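Long-range contacts in predicted ATPase involved in replication control, Cdc46/Mcm family (Methanopyrus kandleri AV19, PDB 3F8T), which probably binds single-stranded DNA and may bind ATP, as a homolog of the MCM replicative helicases: residues 109-114 against 142-147; 124-129 against 290-295; 246-251 against 345-350; 266-271 against 306-311. The protein carries 2 engineered substitutions. One frame throughout, in Å; residues are numbered along the deposited sequence.

Contact 1 (109-114 against 142-147)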
loop_
_atom_site.group_PDB
_atom_site.type_symbol
_atom_site.label_atom_id
_atom_site.label_comp_id
_atom_site.label_asym_id
_atom_site.label_seq_id
_atom_site.Cartn_x
_atom_site.Cartn_y
_atom_site.Cartn_z
ATOM N N GLU A 109 -6.220 -5.333 -17.526
ATOM C CA GLU A 109 -6.659 -3.997 -17.159
ATOM C C GLU A 109 -8.122 -3.720 -17.503
ATOM O O GLU A 109 -8.730 -2.816 -16.921
ATOM C CB GLU A 109 -5.727 -2.957 -17.790
ATOM C CG GLU A 109 -4.296 -3.054 -17.272
ATOM C CD GLU A 109 -3.398 -1.938 -17.781
ATOM O OE1 GLU A 109 -3.930 -0.879 -18.186
ATOM O OE2 GLU A 109 -2.159 -2.124 -17.764
ATOM N N ARG A 110 -8.676 -4.492 -18.444
ATOM C CA ARG A 110 -10.078 -4.375 -18.865
ATOM C C ARG A 110 -10.690 -5.763 -19.043
ATOM O O ARG A 110 -10.409 -6.428 -20.026
ATOM C CB ARG A 110 -10.202 -3.583 -20.183
ATOM C CG ARG A 110 -9.918 -2.090 -20.067
ATOM C CD ARG A 110 -10.808 -1.433 -19.018
ATOM N NE ARG A 110 -10.282 -0.132 -18.608
ATOM C CZ ARG A 110 -10.697 1.027 -19.104
ATOM N NH1 ARG A 110 -11.658 1.053 -20.021
ATOM N NH2 ARG A 110 -10.158 2.162 -18.682
ATOM N N ILE A 111 -11.526 -6.200 -18.103
ATOM C CA ILE A 111 -11.981 -7.610 -18.094
ATOM C C ILE A 111 -13.132 -7.951 -19.058
ATOM O O ILE A 111 -13.274 -9.096 -19.481
ATOM C CB ILE A 111 -12.346 -8.132 -16.672
ATOM C CG1 ILE A 111 -13.627 -7.474 -16.143
ATOM C CG2 ILE A 111 -11.170 -7.951 -15.697
ATOM C CD1 ILE A 111 -14.538 -8.447 -15.365
ATOM N N ARG A 112 -13.960 -6.968 -19.395
ATOM C CA ARG A 112 -15.180 -7.252 -20.176
ATOM C C ARG A 112 -14.908 -7.910 -21.541
ATOM O O ARG A 112 -15.592 -8.870 -21.905
ATOM C CB ARG A 112 -16.036 -5.981 -20.318
ATOM C CG ARG A 112 -17.466 -6.224 -20.783
ATOM C CD ARG A 112 -18.342 -5.010 -20.509
ATOM N NE ARG A 112 -19.616 -5.084 -21.220
ATOM C CZ ARG A 112 -20.718 -4.417 -20.876
ATOM N NH1 ARG A 112 -20.729 -3.626 -19.807
ATOM N NH2 ARG A 112 -21.824 -4.553 -21.596
ATOM N N PRO A 113 -13.909 -7.415 -22.301
ATOM C CA PRO A 113 -13.631 -8.056 -23.591
ATOM C C PRO A 113 -13.111 -9.481 -23.447
ATOM O O PRO A 113 -13.095 -10.221 -24.436
ATOM C CB PRO A 113 -12.535 -7.171 -24.199
ATOM C CG PRO A 113 -12.651 -5.864 -23.474
ATOM C CD PRO A 113 -13.018 -6.263 -22.081
ATOM N N MET A 114 -12.702 -9.855 -22.229
ATOM C CA MET A 114 -12.161 -11.191 -21.960
ATOM C C MET A 114 -13.226 -12.199 -21.529
ATOM O O MET A 114 -12.893 -13.208 -20.905
ATOM C CB MET A 114 -11.046 -11.147 -20.892
ATOM C CG MET A 114 -9.847 -10.252 -21.212
ATOM S SD MET A 114 -8.979 -10.701 -22.715
ATOM C CE MET A 114 -8.192 -12.237 -22.232
ATOM N N GLY A 142 -6.765 -0.527 -11.007
ATOM C CA GLY A 142 -6.011 0.628 -11.499
ATOM C C GLY A 142 -6.864 1.495 -12.400
ATOM O O GLY A 142 -7.044 2.680 -12.120
ATOM N N SER A 143 -7.397 0.921 -13.478
ATOM C CA SER A 143 -8.244 1.695 -14.398
ATOM C C SER A 143 -9.732 1.411 -14.264
ATOM O O SER A 143 -10.552 2.191 -14.752
ATOM C CB SER A 143 -7.812 1.500 -15.857
ATOM O OG SER A 143 -6.403 1.531 -15.976
ATOM N N GLU A 144 -10.090 0.311 -13.600
ATOM C CA GLU A 144 -11.490 -0.062 -13.459
ATOM C C GLU A 144 -11.750 -0.780 -12.142
ATOM O O GLU A 144 -10.819 -1.243 -11.486
ATOM C CB GLU A 144 -11.934 -0.948 -14.632
ATOM C CG GLU A 144 -11.327 -2.352 -14.639
ATOM C CD GLU A 144 -11.828 -3.216 -15.780
ATOM O OE1 GLU A 144 -12.636 -2.727 -16.606
ATOM O OE2 GLU A 144 -11.401 -4.388 -15.863
ATOM N N LEU A 145 -13.022 -0.887 -11.781
ATOM C CA LEU A 145 -13.427 -1.675 -10.628
ATOM C C LEU A 145 -14.037 -2.980 -11.133
ATOM O O LEU A 145 -14.907 -2.966 -12.013
ATOM C CB LEU A 145 -14.421 -0.898 -9.775
ATOM C CG LEU A 145 -13.956 0.470 -9.277
ATOM C CD1 LEU A 145 -15.098 1.167 -8.527
ATOM C CD2 LEU A 145 -12.704 0.354 -8.407
ATOM N N VAL A 146 -13.570 -4.102 -10.591
ATOM C CA VAL A 146 -13.926 -5.428 -11.106
ATOM C C VAL A 146 -14.747 -6.190 -10.076
ATOM O O VAL A 146 -14.333 -6.314 -8.929
ATOM C CB VAL A 146 -12.648 -6.234 -11.466
ATOM C CG1 VAL A 146 -12.994 -7.672 -11.876
ATOM C CG2 VAL A 146 -11.875 -5.522 -12.573
ATOM N N ALA A 147 -15.919 -6.685 -10.478
ATOM C CA ALA A 147 -16.731 -7.497 -9.570
ATOM C C ALA A 147 -16.196 -8.919 -9.574
ATOM O O ALA A 147 -15.849 -9.442 -10.641
ATOM C CB ALA A 147 -18.223 -7.476 -9.999
HETATM O O HOH W 1 -13.914 -4.138 -18.750
#
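E144 meets I111 because its CG lies between its own backbone N and carbonyl carbon (chi1 70°) and the rest of the chain runs out straight, which carries the carboxylate against the backbone of 109-114. R110 arrives differently: its chain bends at chi2 (-56°), bringing CD to E144 and the guanidinium edge to S143. The carboxylate is the polar centre. Its OE2 accepts the backbone N-H of I111 at 2.9 Å through the syn lone pair, with an N-H...O angle of 148°. E144 OE1 accepts a hydrogen bond from a water at 2.9 Å, and the same water accepts from R112 N, also at 2.9 Å. One side chain thus serves two successive amides of the turn, the second through the water. R110 crosses this group with its methylene CD 3.3 Å from E144 OE1. R110 NE stays 4.0 Å from E144 OE1, which lies well out of the guanidinium plane, and no N-H points at it. The edge of that guanidinium meets S143 instead, R110 NH2 coming 3.7 Å from S143 CB. Next to the polar contacts I111 and V146 reach tip to tip, CD1 to CG1 at 3.9 Å, and both also pack on I121 of strand 118-130. The contact therefore fastens the loop ahead of that strand to the start of strand 145-149, within the OB-fold region of this MCM homolog. Chemically, both carboxylate oxygens are held, by backbone amide and water, while R110 contributes mainly a nearby positive charge that would tend to stabilise E144 as an anion.

Contact 2 (124-129 against 290-295)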
loop_
_atom_site.group_PDB
_atom_site.type_symbol
_atom_site.label_atom_id
_atom_site.label_comp_id
_atom_site.label_asym_id
_atom_site.label_seq_id
_atom_site.Cartn_x
_atom_site.Cartn_y
_atom_site.Cartn_z
ATOM N N VAL A 124 -6.401 -3.585 -5.493
ATOM C CA VAL A 124 -6.793 -3.356 -4.090
ATOM C C VAL A 124 -8.275 -3.624 -3.926
ATOM O O VAL A 124 -9.080 -3.156 -4.730
ATOM C CB VAL A 124 -6.441 -1.903 -3.611
ATOM C CG1 VAL A 124 -6.946 -1.634 -2.174
ATOM C CG2 VAL A 124 -4.920 -1.668 -3.672
ATOM N N VAL A 125 -8.617 -4.406 -2.899
ATOM C CA VAL A 125 -10.002 -4.743 -2.615
ATOM C C VAL A 125 -10.708 -3.518 -2.041
ATOM O O VAL A 125 -10.324 -2.980 -0.994
ATOM C CB VAL A 125 -10.127 -5.966 -1.642
ATOM C CG1 VAL A 125 -11.588 -6.323 -1.409
ATOM C CG2 VAL A 125 -9.349 -7.179 -2.174
ATOM N N ARG A 126 -11.743 -3.071 -2.742
ATOM C CA ARG A 126 -12.515 -1.908 -2.308
ATOM C C ARG A 126 -13.628 -2.296 -1.350
ATOM O O ARG A 126 -13.990 -1.519 -0.457
ATOM C CB ARG A 126 -13.141 -1.232 -3.523
ATOM C CG ARG A 126 -12.126 -0.628 -4.473
ATOM C CD ARG A 126 -11.682 0.744 -3.995
ATOM N NE ARG A 126 -12.602 1.765 -4.469
ATOM C CZ ARG A 126 -12.312 2.681 -5.385
ATOM N NH1 ARG A 126 -11.106 2.746 -5.936
ATOM N NH2 ARG A 126 -13.240 3.545 -5.742
ATOM N N GLU A 127 -14.172 -3.498 -1.543
ATOM C CA GLU A 127 -15.392 -3.884 -0.858
ATOM C C GLU A 127 -15.567 -5.401 -0.874
ATOM O O GLU A 127 -15.106 -6.085 -1.794
ATOM C CB GLU A 127 -16.595 -3.195 -1.526
ATOM C CG GLU A 127 -17.932 -3.466 -0.857
ATOM C CD GLU A 127 -19.092 -2.839 -1.594
ATOM O OE1 GLU A 127 -18.936 -1.711 -2.136
ATOM O OE2 GLU A 127 -20.171 -3.485 -1.625
ATOM N N VAL A 128 -16.200 -5.923 0.169
ATOM C CA VAL A 128 -16.582 -7.330 0.200
ATOM C C VAL A 128 -18.015 -7.423 0.684
ATOM O O VAL A 128 -18.494 -6.529 1.389
ATOM C CB VAL A 128 -15.653 -8.201 1.074
ATOM C CG1 VAL A 128 -14.210 -8.136 0.591
ATOM C CG2 VAL A 128 -15.755 -7.852 2.590
ATOM N N ARG A 129 -18.707 -8.488 0.289
ATOM C CA ARG A 129 -20.067 -8.687 0.763
ATOM C C ARG A 129 -20.457 -10.167 0.854
ATOM O O ARG A 129 -19.866 -11.036 0.181
ATOM C CB ARG A 129 -21.075 -7.855 -0.047
ATOM C CG ARG A 129 -21.447 -8.384 -1.398
ATOM C CD ARG A 129 -22.541 -7.516 -2.028
ATOM N NE ARG A 129 -23.153 -8.179 -3.191
ATOM C CZ ARG A 129 -22.652 -8.160 -4.425
ATOM N NH1 ARG A 129 -21.518 -7.511 -4.683
ATOM N NH2 ARG A 129 -23.281 -8.798 -5.407
ATOM N N ALA A 290 -22.285 -5.804 3.805
ATOM C CA ALA A 290 -21.239 -5.343 2.884
ATOM C C ALA A 290 -20.269 -4.465 3.657
ATOM O O ALA A 290 -20.696 -3.637 4.460
ATOM C CB ALA A 290 -21.842 -4.582 1.735
ATOM N N LEU A 291 -18.973 -4.664 3.431
ATOM C CA LEU A 291 -17.948 -3.873 4.091
ATOM C C LEU A 291 -17.102 -3.166 3.026
ATOM O O LEU A 291 -16.462 -3.831 2.206
ATOM C CB LEU A 291 -17.077 -4.774 4.961
ATOM C CG LEU A 291 -15.964 -4.113 5.778
ATOM C CD1 LEU A 291 -16.546 -3.163 6.820
ATOM C CD2 LEU A 291 -15.071 -5.166 6.428
ATOM N N ARG A 292 -17.129 -1.830 3.041
ATOM C CA ARG A 292 -16.464 -1.006 2.024
ATOM C C ARG A 292 -15.339 -0.165 2.646
ATOM O O ARG A 292 -15.545 0.534 3.653
ATOM C CB ARG A 292 -17.479 -0.095 1.304
ATOM C CG ARG A 292 -16.804 0.983 0.456
ATOM C CD ARG A 292 -17.655 1.568 -0.646
ATOM N NE ARG A 292 -16.771 2.176 -1.645
ATOM C CZ ARG A 292 -16.303 1.557 -2.734
ATOM N NH1 ARG A 292 -16.663 0.298 -3.021
ATOM N NH2 ARG A 292 -15.486 2.205 -3.559
ATOM N N ALA A 293 -14.153 -0.253 2.047
ATOM C CA ALA A 293 -12.983 0.449 2.540
ATOM C C ALA A 293 -13.138 1.942 2.319
ATOM O O ALA A 293 -13.498 2.367 1.225
ATOM C CB ALA A 293 -11.749 -0.031 1.825
ATOM N N GLY A 294 -12.828 2.709 3.359
ATOM C CA GLY A 294 -12.644 4.157 3.256
ATOM C C GLY A 294 -11.188 4.488 2.977
ATOM O O GLY A 294 -10.349 3.598 2.818
ATOM N N ALA A 295 -10.887 5.784 2.938
ATOM C CA ALA A 295 -9.588 6.274 2.477
ATOM C C ALA A 295 -8.378 5.699 3.193
ATOM O O ALA A 295 -7.403 5.366 2.538
ATOM C CB ALA A 295 -9.548 7.811 2.526
HETATM O O HOH W 2 -13.607 1.354 -1.225
#
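Antiparallel pairing of E127, V128 and R129 with R292, L291 and A290 joins strand 118-130 of the OB-fold region to strand 289-293, the second arm of a hairpin in the P-loop region. From its place between strands 266-270 and 303-307, that hairpin probably corresponds to the helix-2 insert of MCM proteins. A classic beta bulge, with R126 and E127 both facing I138, interrupts strand 118-130 beside the pairing. Three backbone bonds carry the strand pairing: V128 N to L291 O at 2.9 Å, L291 N to V128 O at 2.8 Å, and A293 N to R126 O at 2.8 Å, with N-H...O angles of 162-167°. The charged side chains come next. E127 OE1 forms a salt bridge with R292 NH1 at 3.2 Å, using the anti lone pair and lying near the guanidinium plane, while the carboxylate stands almost perpendicular to that plane (87°). R292, extended from CG to NE, lies alongside R126; R126 NE and R292 NH2 are like-charged donors only 3.1 Å apart, and R126 NH1 has a weak, long ion pair with D140. An alanine in place of R292 would remove the guanidinium and is likely to leave E127 OE1 without its salt-bridge mate on strand 289-293. Apolar contact is lighter: on the other face V128 CG2 meets L291 CB at 4.1 Å. A water lies over the centre of one face of the R292 guanidinium and donates to R126 O at 3.0 Å and to A293 O at 2.7 Å.

Contact 3 (246-251 against 345-350)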
loop_
_atom_site.group_PDB
_atom_site.type_symbol
_atom_site.label_atom_id
_atom_site.label_comp_id
_atom_site.label_asym_id
_atom_site.label_seq_id
_atom_site.Cartn_x
_atom_site.Cartn_y
_atom_site.Cartn_z
ATOM N N GLY A 246 0.404 25.868 5.870
ATOM C CA GLY A 246 0.575 26.995 4.945
ATOM C C GLY A 246 -0.717 27.363 4.249
ATOM O O GLY A 246 -1.790 26.869 4.609
ATOM N N TYR A 247 -0.612 28.239 3.245
ATOM C CA TYR A 247 -1.767 28.660 2.444
ATOM C C TYR A 247 -2.335 27.483 1.663
ATOM O O TYR A 247 -1.565 26.621 1.230
ATOM C CB TYR A 247 -1.354 29.774 1.474
ATOM C CG TYR A 247 -1.243 31.139 2.113
ATOM C CD1 TYR A 247 -0.191 31.445 2.971
ATOM C CD2 TYR A 247 -2.184 32.136 1.835
ATOM C CE1 TYR A 247 -0.076 32.702 3.561
ATOM C CE2 TYR A 247 -2.081 33.404 2.422
ATOM C CZ TYR A 247 -1.023 33.672 3.285
ATOM O OH TYR A 247 -0.901 34.910 3.869
ATOM N N PRO A 248 -3.676 27.444 1.472
ATOM C CA PRO A 248 -4.384 26.311 0.848
ATOM C C PRO A 248 -3.853 25.846 -0.501
ATOM O O PRO A 248 -3.599 24.659 -0.691
ATOM C CB PRO A 248 -5.817 26.841 0.678
ATOM C CG PRO A 248 -5.974 27.833 1.746
ATOM C CD PRO A 248 -4.622 28.504 1.877
ATOM N N VAL A 249 -3.708 26.784 -1.432
ATOM C CA VAL A 249 -3.322 26.492 -2.805
ATOM C C VAL A 249 -1.985 25.740 -2.883
ATOM O O VAL A 249 -1.869 24.703 -3.548
ATOM C CB VAL A 249 -3.217 27.814 -3.624
ATOM C CG1 VAL A 249 -2.177 28.772 -2.977
ATOM C CG2 VAL A 249 -2.885 27.515 -5.094
ATOM N N VAL A 250 -0.981 26.261 -2.199
ATOM C CA VAL A 250 0.346 25.677 -2.296
ATOM C C VAL A 250 0.403 24.308 -1.577
ATOM O O VAL A 250 1.028 23.372 -2.072
ATOM C CB VAL A 250 1.443 26.662 -1.875
ATOM C CG1 VAL A 250 1.467 26.866 -0.370
ATOM C CG2 VAL A 250 2.812 26.191 -2.412
ATOM N N CYS A 251 -0.278 24.198 -0.439
ATOM C CA CYS A 251 -0.321 22.923 0.305
ATOM C C CYS A 251 -1.054 21.845 -0.499
ATOM O O CYS A 251 -0.606 20.690 -0.547
ATOM C CB CYS A 251 -0.961 23.113 1.682
ATOM S SG CYS A 251 -0.007 24.086 2.850
ATOM N N ALA A 345 -2.554 18.656 5.646
ATOM C CA ALA A 345 -2.357 20.087 5.420
ATOM C C ALA A 345 -3.395 20.894 6.190
ATOM O O ALA A 345 -4.581 20.530 6.244
ATOM C CB ALA A 345 -2.410 20.392 3.946
ATOM N N ILE A 346 -2.949 21.999 6.780
ATOM C CA ILE A 346 -3.845 22.883 7.525
ATOM C C ILE A 346 -3.562 24.334 7.160
ATOM O O ILE A 346 -2.403 24.722 6.958
ATOM C CB ILE A 346 -3.715 22.686 9.055
ATOM C CG1 ILE A 346 -4.850 23.382 9.799
ATOM C CG2 ILE A 346 -2.348 23.187 9.584
ATOM C CD1 ILE A 346 -5.099 22.831 11.203
ATOM N N ASN A 347 -4.633 25.114 7.054
ATOM C CA ASN A 347 -4.520 26.537 6.769
ATOM C C ASN A 347 -4.656 27.316 8.058
ATOM O O ASN A 347 -5.769 27.469 8.558
ATOM C CB ASN A 347 -5.595 26.990 5.778
ATOM C CG ASN A 347 -5.640 28.513 5.613
ATOM O OD1 ASN A 347 -4.754 29.228 6.083
ATOM N ND2 ASN A 347 -6.678 29.008 4.941
ATOM N N PRO A 348 -3.530 27.835 8.584
ATOM C CA PRO A 348 -3.553 28.657 9.794
ATOM C C PRO A 348 -4.068 30.057 9.446
ATOM O O PRO A 348 -5.106 30.193 8.788
ATOM C CB PRO A 348 -2.079 28.701 10.211
ATOM C CG PRO A 348 -1.320 28.533 8.935
ATOM C CD PRO A 348 -2.173 27.715 8.017
ATOM N N GLY A 349 -3.357 31.093 9.875
ATOM C CA GLY A 349 -3.682 32.449 9.438
ATOM C C GLY A 349 -3.031 33.523 10.272
ATOM O O GLY A 349 -2.102 33.256 11.046
ATOM N N GLU A 350 -3.534 34.745 10.099
ATOM C CA GLU A 350 -3.138 35.916 10.883
ATOM C C GLU A 350 -3.272 35.680 12.387
ATOM O O GLU A 350 -4.021 34.808 12.832
ATOM C CB GLU A 350 -3.986 37.123 10.471
ATOM C CG GLU A 350 -5.407 36.774 10.005
ATOM C CD GLU A 350 -6.286 36.217 11.121
ATOM O OE1 GLU A 350 -6.437 34.977 11.192
ATOM O OE2 GLU A 350 -6.817 37.018 11.927
#
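G246 N donates to I346 O at 3.2 Å, and this is the direct polar bond between the loop opening helix 248-261 and the end of strand 341-346. The donor lies nearly in line with the carbonyl, at a C=O...N angle of 169°, but the hydrogen is less well aimed, with an N-H...O angle of 142°; length and bend together mark a modest bond. The other end of G246 is met by carbon. Its carbonyl O receives the CA-H of N347 at 3.5 Å and touches P348 CD at the same distance, so the glycine is gripped between a carbonyl and the N347-P348 segment. P248, the first residue of the helix, lays its CG and CD obliquely against the side chain of N347. Farther along the helix, C251 CB rests 3.8 Å from A345 CB; with SG anti to the carbonyl carbon (chi1 -68°), the sulfur is turned back beside the backbone N and the CB does the touching. C251 N is bonded to Y247 O at 3.2 Å in the first turn. Outside the pair, E310 OE1 accepts N347 N and L244 shares a backbone bond with I346. Strand 242-245, this loop and helix 248-261 are consistent with a degenerate P-loop, residues 246-251 containing no lysine and a single glycine; N347, just past strand 341-346, probably corresponds to the sensor 1 asparagine of MCM ATPases.

Contact 4 (266-271 against 306-311)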
loop_
_atom_site.group_PDB
_atom_site.type_symbol
_atom_site.label_atom_id
_atom_site.label_comp_id
_atom_site.label_asym_id
_atom_site.label_seq_id
_atom_site.Cartn_x
_atom_site.Cartn_y
_atom_site.Cartn_z
ATOM N N GLY A 266 -1.584 5.352 -2.479
ATOM C CA GLY A 266 -2.127 6.409 -1.627
ATOM C C GLY A 266 -3.496 6.887 -2.031
ATOM O O GLY A 266 -4.016 6.474 -3.075
ATOM N N VAL A 267 -4.057 7.768 -1.197
ATOM C CA VAL A 267 -5.368 8.357 -1.433
ATOM C C VAL A 267 -5.327 9.792 -0.981
ATOM O O VAL A 267 -4.777 10.109 0.086
ATOM C CB VAL A 267 -6.509 7.647 -0.624
ATOM C CG1 VAL A 267 -7.876 8.238 -0.988
ATOM C CG2 VAL A 267 -6.483 6.144 -0.868
ATOM N N TYR A 268 -5.933 10.654 -1.794
ATOM C CA TYR A 268 -6.130 12.039 -1.422
ATOM C C TYR A 268 -7.549 12.244 -0.942
ATOM O O TYR A 268 -8.488 11.769 -1.573
ATOM C CB TYR A 268 -5.855 12.962 -2.619
ATOM C CG TYR A 268 -6.210 14.411 -2.356
ATOM C CD1 TYR A 268 -5.249 15.316 -1.911
ATOM C CD2 TYR A 268 -7.519 14.873 -2.555
ATOM C CE1 TYR A 268 -5.585 16.646 -1.665
ATOM C CE2 TYR A 268 -7.858 16.182 -2.305
ATOM C CZ TYR A 268 -6.898 17.063 -1.874
ATOM O OH TYR A 268 -7.271 18.370 -1.649
ATOM N N VAL A 269 -7.698 12.935 0.187
ATOM C CA VAL A 269 -8.999 13.436 0.610
ATOM C C VAL A 269 -8.928 14.898 1.051
ATOM O O VAL A 269 -7.942 15.354 1.653
ATOM C CB VAL A 269 -9.662 12.597 1.752
ATOM C CG1 VAL A 269 -9.976 11.166 1.281
ATOM C CG2 VAL A 269 -8.810 12.583 3.046
ATOM N N ASP A 270 -9.998 15.616 0.748
ATOM C CA ASP A 270 -10.264 16.896 1.393
ATOM C C ASP A 270 -11.110 16.509 2.597
ATOM O O ASP A 270 -12.245 16.068 2.423
ATOM C CB ASP A 270 -11.048 17.788 0.424
ATOM C CG ASP A 270 -11.450 19.125 1.026
ATOM O OD1 ASP A 270 -11.489 19.291 2.259
ATOM O OD2 ASP A 270 -11.735 20.029 0.229
ATOM N N LEU A 271 -10.568 16.652 3.808
ATOM C CA LEU A 271 -11.282 16.207 5.014
ATOM C C LEU A 271 -12.682 16.829 5.145
ATOM O O LEU A 271 -13.626 16.188 5.645
ATOM C CB LEU A 271 -10.454 16.432 6.293
ATOM C CG LEU A 271 -10.945 15.636 7.518
ATOM C CD1 LEU A 271 -10.784 14.106 7.316
ATOM C CD2 LEU A 271 -10.211 16.063 8.764
ATOM N N VAL A 306 -4.259 14.129 3.632
ATOM C CA VAL A 306 -5.456 14.634 4.312
ATOM C C VAL A 306 -5.431 16.152 4.237
ATOM O O VAL A 306 -4.789 16.803 5.054
ATOM C CB VAL A 306 -5.534 14.178 5.788
ATOM C CG1 VAL A 306 -6.826 14.700 6.431
ATOM C CG2 VAL A 306 -5.509 12.649 5.880
ATOM N N ASP A 307 -6.118 16.694 3.237
ATOM C CA ASP A 307 -6.069 18.138 2.964
ATOM C C ASP A 307 -7.143 18.845 3.791
ATOM O O ASP A 307 -8.177 18.251 4.124
ATOM C CB ASP A 307 -6.293 18.403 1.474
ATOM C CG ASP A 307 -5.660 19.727 0.985
ATOM O OD1 ASP A 307 -5.087 20.492 1.781
ATOM O OD2 ASP A 307 -5.729 19.967 -0.236
ATOM N N HIS A 308 -6.890 20.109 4.116
ATOM C CA HIS A 308 -7.830 20.946 4.873
ATOM C C HIS A 308 -8.224 20.362 6.229
ATOM O O HIS A 308 -9.414 20.160 6.514
ATOM C CB HIS A 308 -9.062 21.264 4.016
ATOM C CG HIS A 308 -8.705 21.748 2.645
ATOM N ND1 HIS A 308 -8.138 22.981 2.422
ATOM C CD2 HIS A 308 -8.784 21.146 1.436
ATOM C CE1 HIS A 308 -7.913 23.131 1.127
ATOM N NE2 HIS A 308 -8.283 22.027 0.509
ATOM N N LEU A 309 -7.220 20.108 7.059
ATOM C CA LEU A 309 -7.419 19.552 8.394
ATOM C C LEU A 309 -8.066 20.535 9.390
ATOM O O LEU A 309 -8.558 20.117 10.442
ATOM C CB LEU A 309 -6.072 19.033 8.943
ATOM C CG LEU A 309 -5.995 18.171 10.214
ATOM C CD1 LEU A 309 -6.748 16.846 10.042
ATOM C CD2 LEU A 309 -4.542 17.885 10.518
ATOM N N GLU A 310 -8.062 21.836 9.076
ATOM C CA GLU A 310 -8.604 22.837 10.009
ATOM C C GLU A 310 -10.002 22.465 10.471
ATOM O O GLU A 310 -10.850 22.105 9.649
ATOM C CB GLU A 310 -8.600 24.251 9.398
ATOM C CG GLU A 310 -9.425 24.407 8.118
ATOM C CD GLU A 310 -8.620 24.212 6.838
ATOM O OE1 GLU A 310 -7.462 23.738 6.888
ATOM O OE2 GLU A 310 -9.153 24.558 5.760
ATOM N N GLY A 311 -10.214 22.523 11.785
ATOM C CA GLY A 311 -11.518 22.229 12.398
ATOM C C GLY A 311 -11.953 20.782 12.228
ATOM O O GLY A 311 -13.152 20.480 12.238
#
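This is a parallel strand pairing in the core sheet of the P-loop region: edge strand 266-270 lies beside strand 303-307, probably the Walker B strand. The bridges V269-V306 and D270-D307 are the evidence, with D307 N bonded to V269 O at 2.8 Å and L271 N to D307 O at 2.9 Å. On the face of V269 and V306 the two valines make a loose apolar contact, V269 CG2 to V306 CG2 at 4.4 Å, and L271 extends it, its CB 4.0 Å from V306 CG1 and its CD2 3.8 Å from L309 CD1. The opposite face is polar. Y268, its CG trans to N (chi1 173°), brings its hydroxyl end to D307, and OH donates to D307 OD2 at 2.6 Å. The oxygen lies in the ring plane at its edge and offers its anti lone pair; ring and carboxylate planes stand 77° apart. S252 OG is a second partner of OD2. Turning Y268 into phenylalanine would remove the hydroxyl and probably leave D307 OD2 one bond fewer, its carboxylate freer to turn. H308 probably occupies the place of the Walker B glutamate of MCM ATPases. Its CD2 comes 3.4 Å from D270 CG, the planes 41° apart, while D307 OD1 hangs 3.7 Å over the centre of one face of the imidazole. D307 is thus positioned by a tyrosine and a serine, with a weak backbone bond from H308 N to OD1, and the salt bridge of D270 OD2 to R272 would balance the charge of D270.

How the contacts relate
From the N terminus, contact 1 closes the first and shortest loop, folding 109-114 against 142-147 within the OB-fold region. Contact 2 opens inside that loop, at 124-129, and closes far downstream at 290-295, so it crosses contact 1 and ties the OB-fold region to the P-loop region. Contact 3 opens inside the long loop of contact 2 and closes beyond it, at 345-350, crossing it in turn. Contact 4, 266-271 with 306-311, is nested within contact 3 and also crosses contact 2. Contacts 3 and 4 lie on neighbouring strands of one sheet, joined between A345 and V306, while A295 packs on V269 to join contact 2 to contact 4.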